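Guanylate kinase (Coxiella burnetii, PDB 3TR0) catalyses the ATP-dependent phosphorylation of GMP to GDP, yielding ADP, and is thereby thought to serve in recycling GMP and, indirectly, cGMP. Local coordinates at residues A[22-34]-A[176-188]. Numbering follows the deposited sequence. Where two conformers were deposited one is given.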
loop_
_atom_site.group_PDB
_atom_site.type_symbol
_atom_site.label_atom_id
_atom_site.label_comp_id
_atom_site.label_asym_id
_atom_site.label_seq_id
_atom_site.Cartn_x
_atom_site.Cartn_y
_atom_site.Cartn_z
ATOM N N SER A 22 16.567 -13.053 5.690
ATOM C CA SER A 22 17.101 -11.968 6.510
ATOM C C SER A 22 16.192 -10.740 6.513
ATOM O O SER A 22 16.002 -10.105 7.549
ATOM C CB SER A 22 18.508 -11.587 6.049
ATOM O OG SER A 22 19.411 -12.655 6.283
ATOM N N LEU A 23 15.643 -10.403 5.350
ATOM C CA LEU A 23 14.723 -9.271 5.240
ATOM C C LEU A 23 13.502 -9.473 6.125
ATOM O O LEU A 23 13.103 -8.576 6.867
ATOM C CB LEU A 23 14.261 -9.082 3.797
ATOM C CG LEU A 23 15.258 -8.528 2.779
ATOM C CD1 LEU A 23 14.636 -8.544 1.392
ATOM C CD2 LEU A 23 15.678 -7.125 3.166
ATOM N N VAL A 24 12.905 -10.654 6.022
ATOM C CA VAL A 24 11.700 -10.972 6.776
ATOM C C VAL A 24 11.946 -10.924 8.283
ATOM O O VAL A 24 11.094 -10.466 9.043
ATOM C CB VAL A 24 11.129 -12.343 6.367
ATOM C CG1 VAL A 24 9.986 -12.733 7.280
ATOM C CG2 VAL A 24 10.653 -12.302 4.921
ATOM N N ARG A 25 13.117 -11.376 8.713
ATOM C CA ARG A 25 13.454 -11.342 10.136
ATOM C C ARG A 25 13.609 -9.919 10.672
ATOM O O ARG A 25 13.226 -9.631 11.808
ATOM C CB ARG A 25 14.698 -12.182 10.423
ATOM C CG ARG A 25 14.431 -13.672 10.325
ATOM C CD ARG A 25 15.681 -14.501 10.556
ATOM N NE ARG A 25 15.374 -15.930 10.542
ATOM C CZ ARG A 25 16.285 -16.893 10.456
ATOM N NH1 ARG A 25 17.572 -16.587 10.366
ATOM N NH2 ARG A 25 15.907 -18.165 10.453
ATOM N N ALA A 26 14.159 -9.029 9.852
ATOM C CA ALA A 26 14.271 -7.625 10.228
ATOM C C ALA A 26 12.901 -6.955 10.221
ATOM O O ALA A 26 12.614 -6.101 11.058
ATOM C CB ALA A 26 15.219 -6.898 9.293
ATOM N N LEU A 27 12.061 -7.342 9.267
ATOM C CA LEU A 27 10.709 -6.803 9.167
ATOM C C LEU A 27 9.920 -7.012 10.456
ATOM O O LEU A 27 9.266 -6.092 10.953
ATOM C CB LEU A 27 9.964 -7.452 8.001
ATOM C CG LEU A 27 8.512 -7.018 7.793
ATOM C CD1 LEU A 27 8.425 -5.524 7.541
ATOM C CD2 LEU A 27 7.892 -7.785 6.645
ATOM N N VAL A 28 9.976 -8.223 10.997
ATOM C CA VAL A 28 9.196 -8.534 12.195
ATOM C C VAL A 28 9.746 -7.835 13.430
ATOM O O VAL A 28 9.040 -7.676 14.425
ATOM C CB VAL A 28 9.092 -10.047 12.446
ATOM C CG1 VAL A 28 8.431 -10.723 11.265
ATOM C CG2 VAL A 28 10.461 -10.643 12.713
ATOM N N LYS A 29 11.005 -7.414 13.365
ATOM C CA LYS A 29 11.611 -6.668 14.463
ATOM C C LYS A 29 11.180 -5.208 14.434
ATOM O O LYS A 29 11.124 -4.546 15.470
ATOM C CB LYS A 29 13.138 -6.769 14.408
ATOM C CG LYS A 29 13.716 -7.817 15.339
ATOM C CD LYS A 29 12.896 -9.093 15.288
ATOM C CE LYS A 29 13.269 -10.042 16.414
ATOM N NZ LYS A 29 12.343 -11.207 16.473
ATOM N N ALA A 30 10.865 -4.717 13.242
ATOM C CA ALA A 30 10.504 -3.315 13.054
ATOM C C ALA A 30 9.012 -3.052 13.250
ATOM O O ALA A 30 8.611 -1.936 13.579
ATOM C CB ALA A 30 10.945 -2.845 11.680
ATOM N N LEU A 31 8.193 -4.080 13.043
ATOM C CA LEU A 31 6.744 -3.939 13.130
ATOM C C LEU A 31 6.152 -4.723 14.287
ATOM O O LEU A 31 6.685 -5.756 14.690
ATOM C CB LEU A 31 6.080 -4.405 11.832
ATOM C CG LEU A 31 6.136 -3.488 10.613
ATOM C CD1 LEU A 31 5.510 -4.187 9.416
ATOM C CD2 LEU A 31 5.430 -2.175 10.905
ATOM N N ALA A 32 5.034 -4.233 14.808
ATOM C CA ALA A 32 4.298 -4.950 15.838
ATOM C C ALA A 32 3.147 -5.731 15.210
ATOM O O ALA A 32 2.746 -5.457 14.079
ATOM C CB ALA A 32 3.772 -3.977 16.885
ATOM N N GLU A 33 2.634 -6.707 15.952
ATOM C CA GLU A 33 1.431 -7.443 15.572
ATOM C C GLU A 33 1.567 -8.183 14.243
ATOM O O GLU A 33 0.622 -8.259 13.459
ATOM C CB GLU A 33 0.218 -6.508 15.550
ATOM C CG GLU A 33 -0.060 -5.847 16.891
ATOM C CD GLU A 33 -1.264 -4.924 16.853
ATOM O OE1 GLU A 33 -2.334 -5.323 17.361
ATOM O OE2 GLU A 33 -1.140 -3.800 16.319
ATOM N N ILE A 34 2.751 -8.733 14.001
ATOM C CA ILE A 34 2.985 -9.541 12.815
ATOM C C ILE A 34 4.001 -10.627 13.149
ATOM O O ILE A 34 5.023 -10.362 13.779
ATOM C CB ILE A 34 3.443 -8.671 11.611
ATOM C CG1 ILE A 34 3.528 -9.505 10.330
ATOM C CG2 ILE A 34 4.764 -7.986 11.908
ATOM C CD1 ILE A 34 3.662 -8.664 9.064
ATOM N N ALA A 176 15.214 -1.976 1.413
ATOM C CA ALA A 176 14.303 -3.079 1.130
ATOM C C ALA A 176 13.385 -3.352 2.319
ATOM O O ALA A 176 12.182 -3.554 2.153
ATOM C CB ALA A 176 15.084 -4.331 0.762
ATOM N N VAL A 177 13.953 -3.366 3.522
ATOM C CA VAL A 177 13.145 -3.512 4.731
ATOM C C VAL A 177 12.125 -2.381 4.813
ATOM O O VAL A 177 10.942 -2.620 5.050
ATOM C CB VAL A 177 14.008 -3.519 6.003
ATOM C CG1 VAL A 177 13.125 -3.539 7.247
ATOM C CG2 VAL A 177 14.955 -4.716 5.997
ATOM N N GLN A 178 12.581 -1.147 4.609
ATOM C CA GLN A 178 11.673 -0.000 4.661
ATOM C C GLN A 178 10.541 -0.117 3.638
ATOM O O GLN A 178 9.421 0.307 3.896
ATOM C CB GLN A 178 12.425 1.318 4.463
ATOM C CG GLN A 178 11.524 2.545 4.490
ATOM C CD GLN A 178 10.832 2.736 5.831
ATOM O OE1 GLN A 178 11.463 3.115 6.819
ATOM N NE2 GLN A 178 9.526 2.470 5.872
ATOM N N ASN A 179 10.832 -0.687 2.475
ATOM C CA ASN A 179 9.794 -0.884 1.470
ATOM C C ASN A 179 8.775 -1.937 1.886
ATOM O O ASN A 179 7.576 -1.781 1.654
ATOM C CB ASN A 179 10.401 -1.212 0.108
ATOM C CG ASN A 179 10.989 0.010 -0.561
ATOM O OD1 ASN A 179 10.514 1.127 -0.353
ATOM N ND2 ASN A 179 12.024 -0.189 -1.361
ATOM N N LEU A 180 9.253 -3.008 2.508
ATOM C CA LEU A 180 8.353 -4.008 3.066
ATOM C C LEU A 180 7.450 -3.365 4.123
ATOM O O LEU A 180 6.256 -3.659 4.201
ATOM C CB LEU A 180 9.149 -5.179 3.651
ATOM C CG LEU A 180 9.964 -5.970 2.619
ATOM C CD1 LEU A 180 10.869 -7.019 3.275
ATOM C CD2 LEU A 180 9.029 -6.625 1.619
ATOM N N ILE A 181 8.018 -2.471 4.923
ATOM C CA ILE A 181 7.246 -1.776 5.952
ATOM C C ILE A 181 6.154 -0.899 5.334
ATOM O O ILE A 181 5.030 -0.871 5.826
ATOM C CB ILE A 181 8.155 -0.927 6.866
ATOM C CG1 ILE A 181 9.062 -1.838 7.699
ATOM C CG2 ILE A 181 7.322 -0.029 7.773
ATOM C CD1 ILE A 181 10.120 -1.094 8.476
ATOM N N HIS A 182 6.479 -0.194 4.254
ATOM C CA HIS A 182 5.472 0.594 3.543
ATOM C C HIS A 182 4.298 -0.284 3.127
ATOM O O HIS A 182 3.140 0.100 3.279
ATOM C CB HIS A 182 6.058 1.264 2.288
ATOM C CG HIS A 182 6.973 2.416 2.578
ATOM N ND1 HIS A 182 6.734 3.326 3.584
ATOM C CD2 HIS A 182 8.128 2.806 1.987
ATOM C CE1 HIS A 182 7.699 4.226 3.602
ATOM N NE2 HIS A 182 8.559 3.935 2.643
ATOM N N ILE A 183 4.604 -1.457 2.581
ATOM C CA ILE A 183 3.577 -2.322 2.011
ATOM C C ILE A 183 2.622 -2.850 3.081
ATOM O O ILE A 183 1.405 -2.827 2.903
ATOM C CB ILE A 183 4.198 -3.481 1.209
ATOM C CG1 ILE A 183 4.862 -2.939 -0.065
ATOM C CG2 ILE A 183 3.141 -4.522 0.863
ATOM C CD1 ILE A 183 5.880 -3.890 -0.690
ATOM N N ILE A 184 3.172 -3.330 4.189
ATOM C CA ILE A 184 2.340 -3.826 5.279
ATOM C C ILE A 184 1.593 -2.685 5.962
ATOM O O ILE A 184 0.417 -2.813 6.298
ATOM C CB ILE A 184 3.166 -4.618 6.307
ATOM C CG1 ILE A 184 3.619 -5.938 5.687
ATOM C CG2 ILE A 184 2.346 -4.871 7.573
ATOM C CD1 ILE A 184 4.723 -6.635 6.443
ATOM N N SER A 185 2.278 -1.562 6.148
ATOM C CA SER A 185 1.673 -0.400 6.798
ATOM C C SER A 185 0.485 0.140 6.001
ATOM O O SER A 185 -0.532 0.532 6.578
ATOM C CB SER A 185 2.721 0.698 7.008
ATOM O OG SER A 185 3.719 0.284 7.931
ATOM N N ALA A 186 0.618 0.165 4.678
ATOM C CA ALA A 186 -0.462 0.628 3.807
ATOM C C ALA A 186 -1.659 -0.315 3.856
ATOM O O ALA A 186 -2.803 0.129 3.852
ATOM C CB ALA A 186 0.033 0.787 2.367
ATOM N N GLU A 187 -1.397 -1.620 3.885
ATOM C CA GLU A 187 -2.479 -2.599 3.970
ATOM C C GLU A 187 -3.319 -2.335 5.211
ATOM O O GLU A 187 -4.546 -2.450 5.185
ATOM C CB GLU A 187 -1.920 -4.024 4.018
ATOM C CG GLU A 187 -2.978 -5.120 3.888
ATOM C CD GLU A 187 -3.671 -5.467 5.198
ATOM O OE1 GLU A 187 -3.233 -5.003 6.273
ATOM O OE2 GLU A 187 -4.670 -6.212 5.144
ATOM N N ARG A 188 -2.649 -1.970 6.296
ATOM C CA ARG A 188 -3.318 -1.776 7.578
ATOM C C ARG A 188 -4.121 -0.486 7.620
ATOM O O ARG A 188 -4.819 -0.216 8.596
ATOM C CB ARG A 188 -2.296 -1.786 8.711
ATOM C CG ARG A 188 -1.646 -3.150 8.945
ATOM C CD ARG A 188 -0.455 -3.031 9.878
ATOM N NE ARG A 188 -0.055 -4.325 10.427
ATOM C CZ ARG A 188 0.937 -4.491 11.295
ATOM N NH1 ARG A 188 1.642 -3.446 11.709
ATOM N NH2 ARG A 188 1.230 -5.703 11.746
HETATM O O HOH W 1 3.302 -2.212 13.920
#
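Leu27 packs its two methyls against Leu180, Ile181 and Ile184, an example of two helices on one side of a nucleotide-binding sheet joined by aliphatic packing and by arginine-to-carbonyl hydrogen bonding. With CG anti to the backbone N (chi1 178°), Leu27 sends CD2 tip to tip onto Ile184 CD1 at 3.4 Å, while its CD1 slides alongside Ile181 CG1 at 3.7 Å. Ile34 CD1 meets the same Ile184 methyl end-on at 3.5 Å; Ile184 was modelled in two conformers, so the apparent crowding at both contacts is doubtful. Near the start of the interface Leu23 CD2 touches both Ala176 CB and Val177 CG2; farther along, Ala30 CB rests on Ile181 CD1, and Leu31 CD1 packs against Ile184 CG2 at 3.7 Å.

The polar part belongs to Arg188, extended from CG to NE. Its NH2 donates to Ala32 O at 2.8 Å, in the carbonyl plane, and NH1 adds a weak bond to that oxygen. A water accepts from Ala32 N (2.8 Å) and, weakly, from Arg188 NH1, while Ile184 CG2 covers part of one guanidinium face. NE makes a salt bridge to Asp99.

The axes of 22-30 and 176-187 cross at -57°, with a closest approach of 9.5 Å. Beneath them lie strands 9-13, 99-103 and 120-125 of the parallel P-loop kinase sheet, touched by Ile184, Leu27 and Leu180 respectively; beyond helix 173-187, His182 meets its counterpart in the second subunit.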